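Local atomic coordinates of R.Pab1 family restriction endonuclease (Campylobacter coli, PDB entry 7CFA), a protein that is a restriction DNA glycosylase of the R.PabI family, which probably excises bases from its recognition sequence in DNA, with lyase activity leading to strand cleavage. Residues 74-77 and 78-82; 85-89 and 90-94; 99-102 and 103-107; 206-209 and 210-213. The protein carries 2 engineered substitutions. All blocks are in the same frame, centred on the assembly; numbering follows the deposited sequence.

Contact 1 (74-77 and 78-82); sequences KKLY and ELSDI
Tyr77 and Ser80 meet at a strand-to-helix junction, a local turn in which the end of strand 73-76 passes through Glu78, the N-cap residue, into helix 79-88. The peptide N-H of Tyr77 donates to Ser80 OG over 3.0 Å, and at 162° the bond is nearly straight. Ser80 OG sits between its own backbone N and carbonyl carbon (chi1 67°), which turns the hydroxyl back toward the strand; there it also lies 3.3 Å from Leu76 CD2 and is hydrogen-bonded with Tyr55 O. In return Ser80 N makes a weak, bent bond to Tyr77 O. The second element is a stack of neighbouring side chains. Tyr77 and Glu78 run side by side in the same direction, ring and carboxylate planes only 6° apart, and Glu78 CG stands over the middle of one ring face as a CH-pi contact, 3.6 Å from the Tyr77 ring centroid. The carboxylate, lying over the CE2 side of the ring, is held by several donors: OE1 takes the Lys20 salt bridge and the N-H of Gly54, while OE2 accepts from Trp51 NE1. Leu76 and Ser80 are covered by Ile232 of helix 223-237. With both oxygens of a buried carboxylate engaged and a lysine beside it, Glu78 is probably kept ionised, and its flat group is fixed in rotation against the tyrosine.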
loop_
_atom_site.group_PDB
_atom_site.type_symbol
_atom_site.label_atom_id
_atom_site.label_comp_id
_atom_site.label_asym_id
_atom_site.label_seq_id
_atom_site.Cartn_x
_atom_site.Cartn_y
_atom_site.Cartn_z
ATOM N N LYS A 74 -9.559 13.906 22.190
ATOM C CA LYS A 74 -10.215 12.831 21.462
ATOM C C LYS A 74 -11.646 12.675 21.952
ATOM O O LYS A 74 -11.966 12.995 23.101
ATOM C CB LYS A 74 -9.471 11.502 21.635
ATOM C CG LYS A 74 -8.094 11.448 20.996
ATOM C CD LYS A 74 -8.182 11.057 19.530
ATOM C CE LYS A 74 -6.813 10.706 18.970
ATOM N NZ LYS A 74 -6.911 10.108 17.611
ATOM N N LYS A 75 -12.506 12.173 21.069
ATOM C CA LYS A 75 -13.882 11.862 21.421
ATOM C C LYS A 75 -14.259 10.519 20.814
ATOM O O LYS A 75 -13.579 10.003 19.923
ATOM C CB LYS A 75 -14.853 12.953 20.952
ATOM C CG LYS A 75 -14.913 13.138 19.445
ATOM C CD LYS A 75 -15.912 14.222 19.079
ATOM C CE LYS A 75 -15.987 14.420 17.578
ATOM N NZ LYS A 75 -17.009 15.437 17.209
ATOM N N LEU A 76 -15.357 9.955 21.312
ATOM C CA LEU A 76 -15.804 8.653 20.842
ATOM C C LEU A 76 -16.219 8.726 19.377
ATOM O O LEU A 76 -16.679 9.761 18.886
ATOM C CB LEU A 76 -16.967 8.144 21.693
ATOM C CG LEU A 76 -16.691 7.983 23.189
ATOM C CD1 LEU A 76 -17.881 7.345 23.885
ATOM C CD2 LEU A 76 -15.426 7.173 23.428
ATOM N N TYR A 77 -16.050 7.605 18.679
ATOM C CA TYR A 77 -16.293 7.557 17.243
ATOM C C TYR A 77 -16.403 6.104 16.808
ATOM O O TYR A 77 -15.589 5.269 17.215
ATOM C CB TYR A 77 -15.168 8.273 16.483
ATOM C CG TYR A 77 -15.316 8.282 14.979
ATOM C CD1 TYR A 77 -16.392 8.913 14.368
ATOM C CD2 TYR A 77 -14.360 7.683 14.168
ATOM C CE1 TYR A 77 -16.522 8.928 12.990
ATOM C CE2 TYR A 77 -14.480 7.695 12.792
ATOM C CZ TYR A 77 -15.562 8.318 12.207
ATOM O OH TYR A 77 -15.683 8.329 10.835
ATOM N N GLU A 78 -17.415 5.812 15.991
ATOM C CA GLU A 78 -17.623 4.489 15.412
ATOM C C GLU A 78 -17.655 3.391 16.469
ATOM O O GLU A 78 -18.656 3.236 17.171
ATOM C CB GLU A 78 -16.549 4.198 14.361
ATOM C CG GLU A 78 -16.730 5.024 13.098
ATOM C CD GLU A 78 -15.848 4.568 11.956
ATOM O OE1 GLU A 78 -14.734 4.065 12.217
ATOM O OE2 GLU A 78 -16.275 4.711 10.791
ATOM N N LEU A 79 -16.563 2.630 16.589
ATOM C CA LEU A 79 -16.556 1.463 17.469
ATOM C C LEU A 79 -16.862 1.847 18.912
ATOM O O LEU A 79 -17.717 1.232 19.562
ATOM C CB LEU A 79 -15.208 0.747 17.380
ATOM C CG LEU A 79 -15.025 -0.438 18.331
ATOM C CD1 LEU A 79 -16.075 -1.508 18.069
ATOM C CD2 LEU A 79 -13.624 -1.016 18.210
ATOM N N SER A 80 -16.175 2.866 19.435
ATOM C CA SER A 80 -16.388 3.242 20.829
ATOM C C SER A 80 -17.741 3.908 21.032
ATOM O O SER A 80 -18.337 3.777 22.106
ATOM C CB SER A 80 -15.267 4.162 21.308
ATOM O OG SER A 80 -15.311 5.411 20.642
ATOM N N ASP A 81 -18.239 4.625 20.022
ATOM C CA ASP A 81 -19.580 5.189 20.122
ATOM C C ASP A 81 -20.644 4.101 20.106
ATOM O O ASP A 81 -21.678 4.239 20.770
ATOM C CB ASP A 81 -19.823 6.186 18.991
ATOM C CG ASP A 81 -21.189 6.833 19.075
ATOM O OD1 ASP A 81 -21.492 7.436 20.125
ATOM O OD2 ASP A 81 -21.958 6.741 18.095
ATOM N N ILE A 82 -20.415 3.022 19.355
ATOM C CA ILE A 82 -21.342 1.893 19.371
ATOM C C ILE A 82 -21.369 1.254 20.752
ATOM O O ILE A 82 -22.438 0.981 21.310
ATOM C CB ILE A 82 -20.963 0.872 18.283
ATOM C CG1 ILE A 82 -21.211 1.457 16.892
ATOM C CG2 ILE A 82 -21.742 -0.422 18.468
ATOM C CD1 ILE A 82 -20.500 0.709 15.781
#

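Contact 2 (85-89 and 90-94); sequences QFFKH and NIILK
Phe86 O is gripped by two successive backbone N-H groups, those of Ile91 and Ile92. Ile91 N lies 2.9 Å from Phe86 O, almost in line with the carbonyl bond, whereas Ile92 N comes from above the carbonyl plane at 3.2 Å from the same Phe86 O. Around this bifurcated acceptor the side chains close in. Ile91 runs alongside Phe86, its CD1 tip 3.6 Å from Phe86 CD1, and Ile92 CD1 packs 3.8 Å from Phe86 CB. Phe87, with CG trans to its backbone N (chi1 -176°), swings its ring toward the outgoing chain; the extended Lys94 crosses it at about a right angle, bringing CG to the ring edge, 3.6 Å from Phe87 CE1. One turn back, His89 ND1 donates in its ring plane to Gln85 O over 2.8 Å, and His89 N reaches this oxygen from the opposite face of the carbonyl. Farther out, Phe6 stacks on the His89 ring and meets Phe86 edge-to-face, while Ile208 of helix 208-219 touches Phe86 and Ile92. Together with the weak bond from Asn90 N to Phe87 O, and Asn90 at positive phi as the C-prime residue, the pattern is a Schellman motif ending helix 79-88.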
loop_
_atom_site.group_PDB
_atom_site.type_symbol
_atom_site.label_atom_id
_atom_site.label_comp_id
_atom_site.label_asym_id
_atom_site.label_seq_id
_atom_site.Cartn_x
_atom_site.Cartn_y
_atom_site.Cartn_z
ATOM N N GLN A 85 -23.222 3.510 23.350
ATOM C CA GLN A 85 -24.681 3.528 23.287
ATOM C C GLN A 85 -25.280 2.241 23.840
ATOM O O GLN A 85 -26.314 2.274 24.517
ATOM C CB GLN A 85 -25.146 3.763 21.849
ATOM C CG GLN A 85 -24.779 5.129 21.290
ATOM C CD GLN A 85 -25.388 5.384 19.923
ATOM O OE1 GLN A 85 -26.570 5.120 19.696
ATOM N NE2 GLN A 85 -24.580 5.898 19.002
ATOM N N PHE A 86 -24.650 1.097 23.564
ATOM C CA PHE A 86 -25.169 -0.161 24.090
ATOM C C PHE A 86 -24.911 -0.296 25.584
ATOM O O PHE A 86 -25.664 -0.986 26.280
ATOM C CB PHE A 86 -24.573 -1.340 23.326
ATOM C CG PHE A 86 -25.292 -1.644 22.048
ATOM C CD1 PHE A 86 -26.301 -2.593 22.018
ATOM C CD2 PHE A 86 -24.979 -0.963 20.883
ATOM C CE1 PHE A 86 -26.976 -2.871 20.845
ATOM C CE2 PHE A 86 -25.649 -1.235 19.706
ATOM C CZ PHE A 86 -26.650 -2.192 19.688
ATOM N N PHE A 87 -23.861 0.349 26.094
ATOM C CA PHE A 87 -23.697 0.443 27.538
ATOM C C PHE A 87 -24.672 1.444 28.142
ATOM O O PHE A 87 -25.135 1.250 29.271
ATOM C CB PHE A 87 -22.260 0.832 27.889
ATOM C CG PHE A 87 -21.990 0.862 29.365
ATOM C CD1 PHE A 87 -21.701 -0.306 30.051
ATOM C CD2 PHE A 87 -22.032 2.055 30.070
ATOM C CE1 PHE A 87 -21.455 -0.286 31.409
ATOM C CE2 PHE A 87 -21.787 2.083 31.429
ATOM C CZ PHE A 87 -21.497 0.912 32.100
ATOM N N LYS A 88 -24.992 2.510 27.403
ATOM C CA LYS A 88 -25.955 3.495 27.885
ATOM C C LYS A 88 -27.345 2.889 28.013
ATOM O O LYS A 88 -28.088 3.216 28.947
ATOM C CB LYS A 88 -25.977 4.699 26.942
ATOM C CG LYS A 88 -27.063 5.718 27.247
ATOM C CD LYS A 88 -27.084 6.830 26.209
ATOM C CE LYS A 88 -28.211 7.813 26.481
ATOM N NZ LYS A 88 -28.277 8.885 25.451
ATOM N N HIS A 89 -27.710 2.000 27.090
ATOM C CA HIS A 89 -29.008 1.343 27.095
ATOM C C HIS A 89 -28.993 0.016 27.848
ATOM O O HIS A 89 -29.888 -0.812 27.644
ATOM C CB HIS A 89 -29.496 1.144 25.659
ATOM C CG HIS A 89 -29.866 2.421 24.969
ATOM N ND1 HIS A 89 -28.931 3.269 24.417
ATOM C CD2 HIS A 89 -31.071 3.001 24.756
ATOM C CE1 HIS A 89 -29.543 4.313 23.887
ATOM N NE2 HIS A 89 -30.842 4.174 24.079
ATOM N N ASN A 90 -27.988 -0.205 28.699
ATOM C CA ASN A 90 -27.957 -1.323 29.646
ATOM C C ASN A 90 -27.950 -2.685 28.960
ATOM O O ASN A 90 -28.501 -3.654 29.483
ATOM C CB ASN A 90 -29.125 -1.249 30.632
ATOM C CG ASN A 90 -28.911 -0.220 31.720
ATOM O OD1 ASN A 90 -27.839 -0.142 32.320
ATOM N ND2 ASN A 90 -29.938 0.578 31.984
ATOM N N ILE A 91 -27.331 -2.794 27.792
ATOM C CA ILE A 91 -27.162 -4.083 27.135
ATOM C C ILE A 91 -25.797 -4.688 27.435
ATOM O O ILE A 91 -25.691 -5.888 27.690
ATOM C CB ILE A 91 -27.396 -3.949 25.616
ATOM C CG1 ILE A 91 -28.856 -3.580 25.333
ATOM C CG2 ILE A 91 -27.018 -5.234 24.889
ATOM C CD1 ILE A 91 -29.228 -3.631 23.868
ATOM N N ILE A 92 -24.755 -3.869 27.440
ATOM C CA ILE A 92 -23.410 -4.313 27.773
ATOM C C ILE A 92 -23.242 -4.283 29.285
ATOM O O ILE A 92 -23.467 -3.250 29.923
ATOM C CB ILE A 92 -22.361 -3.428 27.083
ATOM C CG1 ILE A 92 -22.448 -3.575 25.561
ATOM C CG2 ILE A 92 -20.965 -3.752 27.594
ATOM C CD1 ILE A 92 -21.420 -2.755 24.815
ATOM N N LEU A 93 -22.848 -5.416 29.856
ATOM C CA LEU A 93 -22.620 -5.501 31.291
ATOM C C LEU A 93 -21.349 -4.755 31.682
ATOM O O LEU A 93 -20.380 -4.691 30.920
ATOM C CB LEU A 93 -22.510 -6.962 31.729
ATOM C CG LEU A 93 -23.668 -7.892 31.380
ATOM C CD1 LEU A 93 -23.338 -9.333 31.752
ATOM C CD2 LEU A 93 -24.934 -7.438 32.078
ATOM N N LYS A 94 -21.356 -4.191 32.893
ATOM C CA LYS A 94 -20.152 -3.544 33.407
ATOM C C LYS A 94 -19.015 -4.542 33.571
ATOM O O LYS A 94 -17.846 -4.191 33.373
ATOM C CB LYS A 94 -20.447 -2.851 34.740
ATOM C CG LYS A 94 -21.473 -1.732 34.653
ATOM C CD LYS A 94 -21.804 -1.169 36.027
ATOM C CE LYS A 94 -22.867 -0.085 35.933
ATOM N NZ LYS A 94 -23.282 0.410 37.275
#

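Contact 3 (99-102 and 103-107); sequences GIKN and FLENN
Four backbone hydrogen bonds join residues 99-102 to 103-106, each from an N-H to the carbonyl four residues earlier: Phe103 to Gly99, Leu104 to Ile100, Glu105 to Lys101 and Asn106 to Asn102. The shortest, from Leu104 N to Ile100 O, measures 2.9 Å. Among the charged and polar groups, the Lys101 and Glu105 side chains, one turn apart, cross at a slant without forming a salt bridge. Lys101 is fully extended, and its CE lies 3.3 Å from Glu105 OE2, but its NZ is 4.4 Å from Glu105 OE2 and is salt-bridged instead to Glu234 of helix 223-237. Glu105 OE2 thus meets the CE and CG methylenes of Lys101 more closely than the ammonium nitrogen, and Glu105 CG rests 3.2 Å from Lys101 O. On the same flank Asn102 crosses Glu105, with the amide and carboxylate planes 51° apart.

The backbone bonds form the regular i to i+4 ladder of an alpha-helix, here the C-terminal half of helix 94-106, with a polar outer side and an apolar side against helix 223-237. The apolar contact is led by Ile100 and Leu104, which lie side by side pointing the same way, Ile100 CG2 being 4.0 Å from Leu104 CD1; Ile233 packs on Ile100, and Val229 and Leu230 on Leu104. Phe103, its CG trans to the backbone N (chi1 169°), presents a ring edge near Ile100 O. That ring also makes a cation-pi interaction with Lys216 and packs on Ala128 of the second subunit.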
loop_
_atom_site.group_PDB
_atom_site.type_symbol
_atom_site.label_atom_id
_atom_site.label_comp_id
_atom_site.label_asym_id
_atom_site.label_seq_id
_atom_site.Cartn_x
_atom_site.Cartn_y
_atom_site.Cartn_z
ATOM N N GLY A 99 -13.696 -6.794 32.504
ATOM C CA GLY A 99 -12.873 -7.902 32.045
ATOM C C GLY A 99 -11.900 -7.491 30.958
ATOM O O GLY A 99 -10.752 -7.941 30.936
ATOM N N ILE A 100 -12.343 -6.628 30.042
ATOM C CA ILE A 100 -11.436 -6.109 29.025
ATOM C C ILE A 100 -10.400 -5.190 29.660
ATOM O O ILE A 100 -9.227 -5.189 29.270
ATOM C CB ILE A 100 -12.227 -5.393 27.913
ATOM C CG1 ILE A 100 -13.263 -6.337 27.302
ATOM C CG2 ILE A 100 -11.288 -4.882 26.831
ATOM C CD1 ILE A 100 -14.097 -5.700 26.210
ATOM N N LYS A 101 -10.813 -4.403 30.656
ATOM C CA LYS A 101 -9.886 -3.496 31.326
ATOM C C LYS A 101 -8.774 -4.266 32.029
ATOM O O LYS A 101 -7.589 -3.955 31.865
ATOM C CB LYS A 101 -10.646 -2.613 32.318
ATOM C CG LYS A 101 -9.764 -1.667 33.115
ATOM C CD LYS A 101 -10.589 -0.847 34.094
ATOM C CE LYS A 101 -9.706 0.030 34.968
ATOM N NZ LYS A 101 -10.510 0.831 35.930
ATOM N N ASN A 102 -9.138 -5.281 32.818
ATOM C CA ASN A 102 -8.126 -6.072 33.510
ATOM C C ASN A 102 -7.248 -6.841 32.533
ATOM O O ASN A 102 -6.056 -7.040 32.795
ATOM C CB ASN A 102 -8.791 -7.032 34.500
ATOM C CG ASN A 102 -9.471 -6.308 35.647
ATOM O OD1 ASN A 102 -9.076 -5.203 36.019
ATOM N ND2 ASN A 102 -10.497 -6.931 36.218
ATOM N N PHE A 103 -7.813 -7.278 31.405
ATOM C CA PHE A 103 -7.021 -7.980 30.401
ATOM C C PHE A 103 -5.974 -7.064 29.784
ATOM O O PHE A 103 -4.822 -7.470 29.595
ATOM C CB PHE A 103 -7.938 -8.552 29.320
ATOM C CG PHE A 103 -7.206 -9.071 28.112
ATOM C CD1 PHE A 103 -6.623 -10.327 28.126
ATOM C CD2 PHE A 103 -7.108 -8.305 26.962
ATOM C CE1 PHE A 103 -5.951 -10.807 27.018
ATOM C CE2 PHE A 103 -6.437 -8.777 25.851
ATOM C CZ PHE A 103 -5.859 -10.031 25.879
ATOM N N LEU A 104 -6.353 -5.826 29.459
ATOM C CA LEU A 104 -5.408 -4.906 28.839
ATOM C C LEU A 104 -4.374 -4.404 29.837
ATOM O O LEU A 104 -3.255 -4.058 29.443
ATOM C CB LEU A 104 -6.161 -3.737 28.208
ATOM C CG LEU A 104 -7.110 -4.124 27.072
ATOM C CD1 LEU A 104 -7.850 -2.909 26.547
ATOM C CD2 LEU A 104 -6.345 -4.816 25.956
ATOM N N GLU A 105 -4.726 -4.359 31.126
ATOM C CA GLU A 105 -3.772 -3.919 32.139
ATOM C C GLU A 105 -2.694 -4.968 32.378
ATOM O O GLU A 105 -1.527 -4.626 32.601
ATOM C CB GLU A 105 -4.500 -3.596 33.445
ATOM C CG GLU A 105 -5.326 -2.320 33.411
ATOM C CD GLU A 105 -6.052 -2.058 34.719
ATOM O OE1 GLU A 105 -6.085 -2.966 35.576
ATOM O OE2 GLU A 105 -6.590 -0.945 34.890
ATOM N N ASN A 106 -3.063 -6.248 32.334
ATOM C CA ASN A 106 -2.117 -7.325 32.589
ATOM C C ASN A 106 -1.392 -7.803 31.338
ATOM O O ASN A 106 -0.383 -8.506 31.459
ATOM C CB ASN A 106 -2.833 -8.517 33.237
ATOM C CG ASN A 106 -3.273 -8.233 34.661
ATOM O OD1 ASN A 106 -2.574 -7.560 35.419
ATOM N ND2 ASN A 106 -4.438 -8.752 35.032
ATOM N N ASN A 107 -1.870 -7.441 30.150
ATOM C CA ASN A 107 -1.267 -7.949 28.926
ATOM C C ASN A 107 0.103 -7.328 28.686
ATOM O O ASN A 107 0.319 -6.137 28.928
ATOM C CB ASN A 107 -2.169 -7.674 27.723
ATOM C CG ASN A 107 -1.541 -8.128 26.416
ATOM O OD1 ASN A 107 -0.867 -9.157 26.363
ATOM N ND2 ASN A 107 -1.745 -7.350 25.360
#

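Contact 4 (206-209 and 210-213); sequences NNIN and IFLE
Ile208 O and Asn207 O receive backbone N-H groups at the N-terminal end of helix 208-219, an alpha-helix that follows the loop after strand 198-203. Ile210 N donates to Asn207 O over 3.3 Å, an i to i+3 bond whose donor stands well above the carbonyl plane. Ile208 O accepts two N-H groups: Leu212 N, at 3.2 Å from Ile208 O and in the carbonyl plane, and Phe211 N, which makes only a weak, strongly bent bond. The i to i+4 pattern begins with the Leu212 bond and continues with Glu213 N to Asn209 O, 2.9 Å long with an N-H...O angle of 164°.

The side-chain polar groups look mostly elsewhere. Asn207 CG sits between the backbone N and the carbonyl carbon (chi1 60°), which folds the amide back toward the preceding residues: OD1 accepts from Ser204 N, and ND2 donates to Glu202 O, so both ends of the amide are satisfied. Glu213 OE1 is hydrogen-bonded to Tyr144 OH, tying this turn to strand 130-145, while its CG passes 3.3 Å from Asn209 O. Asn209 slants across Leu212, with OD1 3.7 Å from Leu212 CD1.

Apolar contacts accompany these bonds. Ile210 CD1 lies 4.0 Å from Asn207 CB, and Ile208 leads over to helix 79-88 through Ile82 and Phe86. The Phe211 ring, which also meets that of Phe172, turns its edge to two main-chain oxygens, and its CD1 is 3.6 Å from Asn207 O.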
loop_
_atom_site.group_PDB
_atom_site.type_symbol
_atom_site.label_atom_id
_atom_site.label_comp_id
_atom_site.label_asym_id
_atom_site.label_seq_id
_atom_site.Cartn_x
_atom_site.Cartn_y
_atom_site.Cartn_z
ATOM N N ASN A 206 -27.739 -9.327 19.922
ATOM C CA ASN A 206 -27.323 -10.604 19.358
ATOM C C ASN A 206 -25.920 -10.573 18.771
ATOM O O ASN A 206 -25.351 -11.643 18.524
ATOM C CB ASN A 206 -28.314 -11.052 18.281
ATOM C CG ASN A 206 -29.712 -11.263 18.827
ATOM O OD1 ASN A 206 -29.890 -11.652 19.982
ATOM N ND2 ASN A 206 -30.714 -11.007 17.996
ATOM N N ASN A 207 -25.343 -9.390 18.541
ATOM C CA ASN A 207 -24.013 -9.324 17.948
ATOM C C ASN A 207 -23.150 -8.221 18.553
ATOM O O ASN A 207 -22.119 -7.867 17.968
ATOM C CB ASN A 207 -24.101 -9.134 16.425
ATOM C CG ASN A 207 -24.834 -7.859 16.026
ATOM O OD1 ASN A 207 -25.070 -6.971 16.847
ATOM N ND2 ASN A 207 -25.191 -7.763 14.751
ATOM N N ILE A 208 -23.540 -7.665 19.703
ATOM C CA ILE A 208 -22.774 -6.565 20.282
ATOM C C ILE A 208 -21.413 -7.046 20.772
ATOM O O ILE A 208 -20.434 -6.289 20.743
ATOM C CB ILE A 208 -23.577 -5.884 21.410
ATOM C CG1 ILE A 208 -22.813 -4.681 21.970
ATOM C CG2 ILE A 208 -23.906 -6.874 22.520
ATOM C CD1 ILE A 208 -22.461 -3.637 20.928
ATOM N N ASN A 209 -21.313 -8.305 21.208
ATOM C CA ASN A 209 -20.043 -8.808 21.720
ATOM C C ASN A 209 -18.967 -8.880 20.645
ATOM O O ASN A 209 -17.778 -8.934 20.979
ATOM C CB ASN A 209 -20.235 -10.181 22.363
ATOM C CG ASN A 209 -20.771 -10.086 23.776
ATOM O OD1 ASN A 209 -20.008 -9.950 24.733
ATOM N ND2 ASN A 209 -22.089 -10.147 23.916
ATOM N N ILE A 210 -19.355 -8.882 19.367
ATOM C CA ILE A 210 -18.374 -8.761 18.293
ATOM C C ILE A 210 -17.619 -7.445 18.414
ATOM O O ILE A 210 -16.392 -7.395 18.273
ATOM C CB ILE A 210 -19.068 -8.889 16.926
ATOM C CG1 ILE A 210 -19.643 -10.295 16.759
ATOM C CG2 ILE A 210 -18.101 -8.548 15.799
ATOM C CD1 ILE A 210 -20.488 -10.456 15.528
ATOM N N PHE A 211 -18.339 -6.359 18.690
ATOM C CA PHE A 211 -17.688 -5.061 18.821
ATOM C C PHE A 211 -16.897 -4.961 20.119
ATOM O O PHE A 211 -15.885 -4.252 20.169
ATOM C CB PHE A 211 -18.735 -3.949 18.702
ATOM C CG PHE A 211 -19.454 -3.955 17.380
ATOM C CD1 PHE A 211 -20.575 -4.752 17.192
ATOM C CD2 PHE A 211 -18.994 -3.193 16.319
ATOM C CE1 PHE A 211 -21.229 -4.778 15.975
ATOM C CE2 PHE A 211 -19.647 -3.213 15.099
ATOM C CZ PHE A 211 -20.763 -4.008 14.928
ATOM N N LEU A 212 -17.322 -5.674 21.166
ATOM C CA LEU A 212 -16.534 -5.716 22.396
ATOM C C LEU A 212 -15.221 -6.460 22.188
ATOM O O LEU A 212 -14.170 -6.022 22.673
ATOM C CB LEU A 212 -17.339 -6.364 23.521
ATOM C CG LEU A 212 -18.434 -5.509 24.160
ATOM C CD1 LEU A 212 -19.241 -6.333 25.148
ATOM C CD2 LEU A 212 -17.827 -4.295 24.846
ATOM N N GLU A 213 -15.258 -7.591 21.478
ATOM C CA GLU A 213 -14.022 -8.303 21.168
ATOM C C GLU A 213 -13.120 -7.485 20.254
ATOM O O GLU A 213 -11.893 -7.608 20.324
ATOM C CB GLU A 213 -14.337 -9.658 20.532
ATOM C CG GLU A 213 -14.997 -10.643 21.482
ATOM C CD GLU A 213 -15.164 -12.025 20.879
ATOM O OE1 GLU A 213 -14.726 -12.238 19.729
ATOM O OE2 GLU A 213 -15.736 -12.902 21.559
#

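How the contacts relate
Contacts 1 and 4 lie nearer the middle of the chain, their centres about 13 and 12 Å from the centre of the chain, whereas contacts 2 and 3, with centres about 21 and 20 Å from it, have more exposed residues. Contacts 1 and 2 mark the beginning and end of helix 79-88. Contact 4 joins them: Phe211 packs on Leu79 and Ile82, while Ile208 CD1 comes within 3.6 Å of Phe86 CG. Contact 3, in the next helix, reaches contact 4 through Ile100 and has no touch with contacts 1 or 2. Chemistry follows place: a buried carboxylate with several partners at contact 1, C-terminal capping by backbone N-H groups at contact 2, a helical ladder bordered by surface charges at contact 3, and the N-terminal turn of a helix at contact 4.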